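PDB 4ZAD: ferulic acid decarboxylase 1 from Candida dubliniensis, which catalyses the prenylated-FMN-dependent decarboxylation of alpha,beta-unsaturated aromatic acids, probably converting ferulic, p-coumaric and cinnamic acids to their vinyl derivatives. Local coordinates for residues A[414-419]-A[429-434]; A[27-30]-A[34-37]. All coordinates share one frame; numbering follows the deposited sequence.

Contacts 1 and 2 illustrate how the same enzyme joins a helix to the chain before it by different chemistry. Both are largely buried, both reach the second subunit, and they share no element; their centres lie 42 Å apart. Contact 1 sets helix 425-434 against strand 412-417 in the C-terminal family region, with apolar groups and no hydrogen bond across the pair. Contact 2, in the N-terminal family region, joins a loop to the first turn of helix 34-45. Here backbone groups take part, whereas across contact 1 side chains make the contacts: a glutamate carboxylate accepts one good hydrogen bond and a backbone carbonyl a weak one, beside the valine packing.

Contact 1: A[414-419]-A[429-434]; sequences ILVGDD and IWAYTT
A buried strand-to-helix packing contact, in which Ile414 meets Tyr432 and Val416 meets Ala431, joins strand 412-417 of the five-stranded mixed sheet to the helix that follows it, 425-434. No hydrogen bond crosses it. Ile414 carries one end. Its side chain stretches straight out (chi2 -179°), crossing Tyr432 at about a right angle, and CD1 meets ring atom CD1 of Tyr432 at 3.4 Å. Tyr432 holds its ring anti to the backbone N (chi1 173°), which swings it off the helix toward the isoleucine; Trp369 stacks on the ring, and the hydroxyl bonds Glu412. Two residues along the strand, where the backbones of Val416 and Ala431 are among the closest, Val416 CG2 rests 3.9 Å from the methyl CB of Ala431. At the far end Asp419 OD2 reaches Trp430 CZ3 at 4.1 Å, the carboxylate turned 72° from the indole plane; the stronger partner of this carboxylate is Arg435, which also makes a cation-pi contact with Trp430. Thr434 OG1 sits over the indole, offset toward its rim, and bonds Trp430 O at 2.6 Å. The second subunit also packs on this helix: its Tyr293 stacks on Trp430 and bonds Thr434 OG1 through its hydroxyl, and its His291 O accepts the indole N-H. The arrangement is that of a layered alpha/beta fold, a central sheet strand lined by its following helix, which here also belongs to the dimer interface.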
# COMPACT_ATOMS: atom_id res chain seq x y z
N ILE A 414 -2.82 14.12 2.29
CA ILE A 414 -3.80 13.39 1.55
C ILE A 414 -5.16 13.63 2.15
O ILE A 414 -5.43 13.24 3.24
CB ILE A 414 -3.48 11.94 1.59
CG1 ILE A 414 -2.19 11.70 0.78
CG2 ILE A 414 -4.63 11.15 1.03
CD1 ILE A 414 -1.78 10.27 0.73
N LEU A 415 -6.01 14.36 1.46
CA LEU A 415 -7.29 14.73 2.03
C LEU A 415 -8.29 13.68 1.57
O LEU A 415 -8.41 13.43 0.39
CB LEU A 415 -7.68 16.11 1.57
CG LEU A 415 -6.66 17.22 1.87
CD1 LEU A 415 -7.13 18.57 1.18
CD2 LEU A 415 -6.39 17.45 3.32
N VAL A 416 -8.97 13.05 2.52
CA VAL A 416 -9.92 12.02 2.22
C VAL A 416 -11.19 12.17 3.06
O VAL A 416 -11.17 12.72 4.15
CB VAL A 416 -9.29 10.63 2.41
CG1 VAL A 416 -8.90 10.36 3.88
CG2 VAL A 416 -10.26 9.59 1.89
N GLY A 417 -12.31 11.69 2.53
CA GLY A 417 -13.58 11.75 3.24
C GLY A 417 -13.67 10.70 4.32
O GLY A 417 -12.80 9.83 4.42
N ASP A 418 -14.73 10.77 5.10
CA ASP A 418 -14.77 10.16 6.41
C ASP A 418 -15.27 8.72 6.38
O ASP A 418 -15.62 8.19 7.42
CB ASP A 418 -15.67 11.02 7.34
CG ASP A 418 -17.12 11.08 6.84
OD1 ASP A 418 -17.87 10.12 7.12
OD2 ASP A 418 -17.48 12.03 6.10
N ASP A 419 -15.32 8.10 5.20
CA ASP A 419 -15.66 6.66 5.06
C ASP A 419 -14.39 5.78 5.23
O ASP A 419 -14.47 4.56 5.39
CB ASP A 419 -16.30 6.39 3.68
CG ASP A 419 -15.38 6.78 2.51
OD1 ASP A 419 -14.88 7.96 2.49
OD2 ASP A 419 -15.15 5.90 1.61
N ILE A 429 -4.93 3.29 0.80
CA ILE A 429 -4.43 3.10 -0.56
C ILE A 429 -5.56 2.94 -1.59
O ILE A 429 -5.40 3.35 -2.70
CB ILE A 429 -3.43 1.93 -0.69
CG1 ILE A 429 -2.70 2.00 -2.03
CG2 ILE A 429 -4.17 0.56 -0.62
CD1 ILE A 429 -2.10 3.29 -2.40
N TRP A 430 -6.68 2.36 -1.23
CA TRP A 430 -7.83 2.35 -2.14
C TRP A 430 -8.24 3.77 -2.47
O TRP A 430 -8.35 4.16 -3.60
CB TRP A 430 -9.00 1.61 -1.48
CG TRP A 430 -10.28 1.66 -2.21
CD1 TRP A 430 -10.48 1.34 -3.49
CD2 TRP A 430 -11.56 2.02 -1.67
NE1 TRP A 430 -11.81 1.51 -3.82
CE2 TRP A 430 -12.49 1.90 -2.71
CE3 TRP A 430 -12.00 2.43 -0.42
CZ2 TRP A 430 -13.83 2.17 -2.54
CZ3 TRP A 430 -13.36 2.70 -0.24
CH2 TRP A 430 -14.25 2.55 -1.28
N ALA A 431 -8.40 4.57 -1.44
CA ALA A 431 -8.87 5.92 -1.63
C ALA A 431 -7.86 6.75 -2.41
O ALA A 431 -8.24 7.66 -3.14
CB ALA A 431 -9.16 6.53 -0.27
N TYR A 432 -6.57 6.46 -2.28
CA TYR A 432 -5.57 7.38 -2.84
C TYR A 432 -5.47 7.17 -4.32
O TYR A 432 -5.27 8.11 -5.08
CB TYR A 432 -4.22 7.15 -2.18
CG TYR A 432 -3.07 7.95 -2.81
CD1 TYR A 432 -2.73 9.18 -2.32
CD2 TYR A 432 -2.34 7.45 -3.87
CE1 TYR A 432 -1.69 9.91 -2.85
CE2 TYR A 432 -1.29 8.17 -4.43
CZ TYR A 432 -0.97 9.41 -3.91
OH TYR A 432 0.06 10.17 -4.42
N THR A 433 -5.59 5.92 -4.74
CA THR A 433 -5.41 5.60 -6.14
C THR A 433 -6.71 5.83 -6.90
O THR A 433 -6.67 6.22 -8.06
CB THR A 433 -4.89 4.18 -6.30
OG1 THR A 433 -5.77 3.29 -5.65
CG2 THR A 433 -3.57 4.04 -5.61
N THR A 434 -7.86 5.64 -6.26
CA THR A 434 -9.14 5.75 -6.94
C THR A 434 -9.82 7.11 -6.84
O THR A 434 -10.77 7.35 -7.56
CB THR A 434 -10.16 4.62 -6.49
OG1 THR A 434 -10.45 4.69 -5.08
CG2 THR A 434 -9.61 3.27 -6.80

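Contact 2: A[27-30]-A[34-37]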
# COMPACT_ATOMS: atom_id res chain seq x y z
N THR A 27 22.68 -15.85 24.63
CA THR A 27 23.73 -16.24 23.67
C THR A 27 24.57 -15.06 23.19
O THR A 27 24.05 -14.02 22.78
CB THR A 27 23.10 -16.85 22.40
OG1 THR A 27 22.15 -17.83 22.79
CG2 THR A 27 24.16 -17.45 21.50
N GLU A 28 25.88 -15.23 23.16
CA GLU A 28 26.71 -14.12 22.75
C GLU A 28 26.31 -13.65 21.35
O GLU A 28 26.24 -14.43 20.40
CB GLU A 28 28.20 -14.46 22.79
CG GLU A 28 29.05 -13.21 22.58
CD GLU A 28 30.53 -13.53 22.41
OE1 GLU A 28 31.19 -13.75 23.46
OE2 GLU A 28 31.02 -13.52 21.24
N VAL A 29 26.04 -12.35 21.25
CA VAL A 29 25.71 -11.67 19.99
C VAL A 29 26.70 -10.53 19.81
O VAL A 29 27.09 -9.88 20.78
CB VAL A 29 24.27 -11.11 20.04
CG1 VAL A 29 23.93 -10.31 18.77
CG2 VAL A 29 23.29 -12.26 20.29
N ASP A 30 27.12 -10.32 18.56
CA ASP A 30 28.20 -9.38 18.22
C ASP A 30 27.58 -8.04 17.92
O ASP A 30 26.66 -7.96 17.12
CB ASP A 30 29.03 -9.88 17.01
CG ASP A 30 30.34 -9.09 16.80
OD1 ASP A 30 30.63 -8.12 17.52
OD2 ASP A 30 31.12 -9.42 15.88
N GLU A 34 25.15 -7.88 14.15
CA GLU A 34 24.15 -8.92 14.49
C GLU A 34 23.03 -8.35 15.33
O GLU A 34 21.89 -8.86 15.32
CB GLU A 34 24.79 -10.11 15.26
CG GLU A 34 25.99 -10.76 14.55
CD GLU A 34 26.58 -11.99 15.29
OE1 GLU A 34 26.11 -12.33 16.40
OE2 GLU A 34 27.53 -12.59 14.73
N VAL A 35 23.35 -7.33 16.12
CA VAL A 35 22.35 -6.74 16.96
C VAL A 35 21.31 -6.15 16.02
O VAL A 35 20.12 -6.36 16.19
CB VAL A 35 22.95 -5.69 17.92
CG1 VAL A 35 21.89 -4.86 18.56
CG2 VAL A 35 23.78 -6.38 18.98
N GLY A 36 21.78 -5.47 14.98
CA GLY A 36 20.92 -4.90 13.98
C GLY A 36 20.13 -5.91 13.15
O GLY A 36 18.97 -5.66 12.81
N ALA A 37 20.74 -7.02 12.77
CA ALA A 37 19.99 -8.07 12.05
C ALA A 37 18.89 -8.56 12.94
O ALA A 37 17.75 -8.67 12.50
CB ALA A 37 20.85 -9.22 11.63
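The Asp30 backbone N-H donates to Glu34 OE1 at 3.1 Å in an almost straight bond. It reaches the oxygen from well above the carboxylate plane (67° out of it). The return bond, Glu34 N to Asp30 O at 3.3 Å, is weak, so the carboxylate bond carries most of the grip. Glu34 can do this because its side chain folds back at the start, CG lying beside its own backbone N (chi1 -54°), and then runs extended over the Asp30 backbone, bringing CD within 3.7 Å of Asp30 CB. Its second oxygen, OE2, has a long, weak ion pair with Lys503 of the second subunit. The Asp30 carboxylate turns elsewhere, OD1 accepting from Asn32 N. Around this polar core lies apolar packing, in which Val29 CG1 touches Glu34 CB at 3.6 Å. Roughly at right angles to that, the same methyl meets Val35 CG2 at 3.9 Å. Both valines also rest on Phe52 of strand 49-52, while Tyr511 of the second subunit packs on Val29 and Glu34. The whole is a helix entry: an Asx turn at Asp30 leads the loop into helix 34-45, whose first-turn glutamate accepts from the Asp30 N-H.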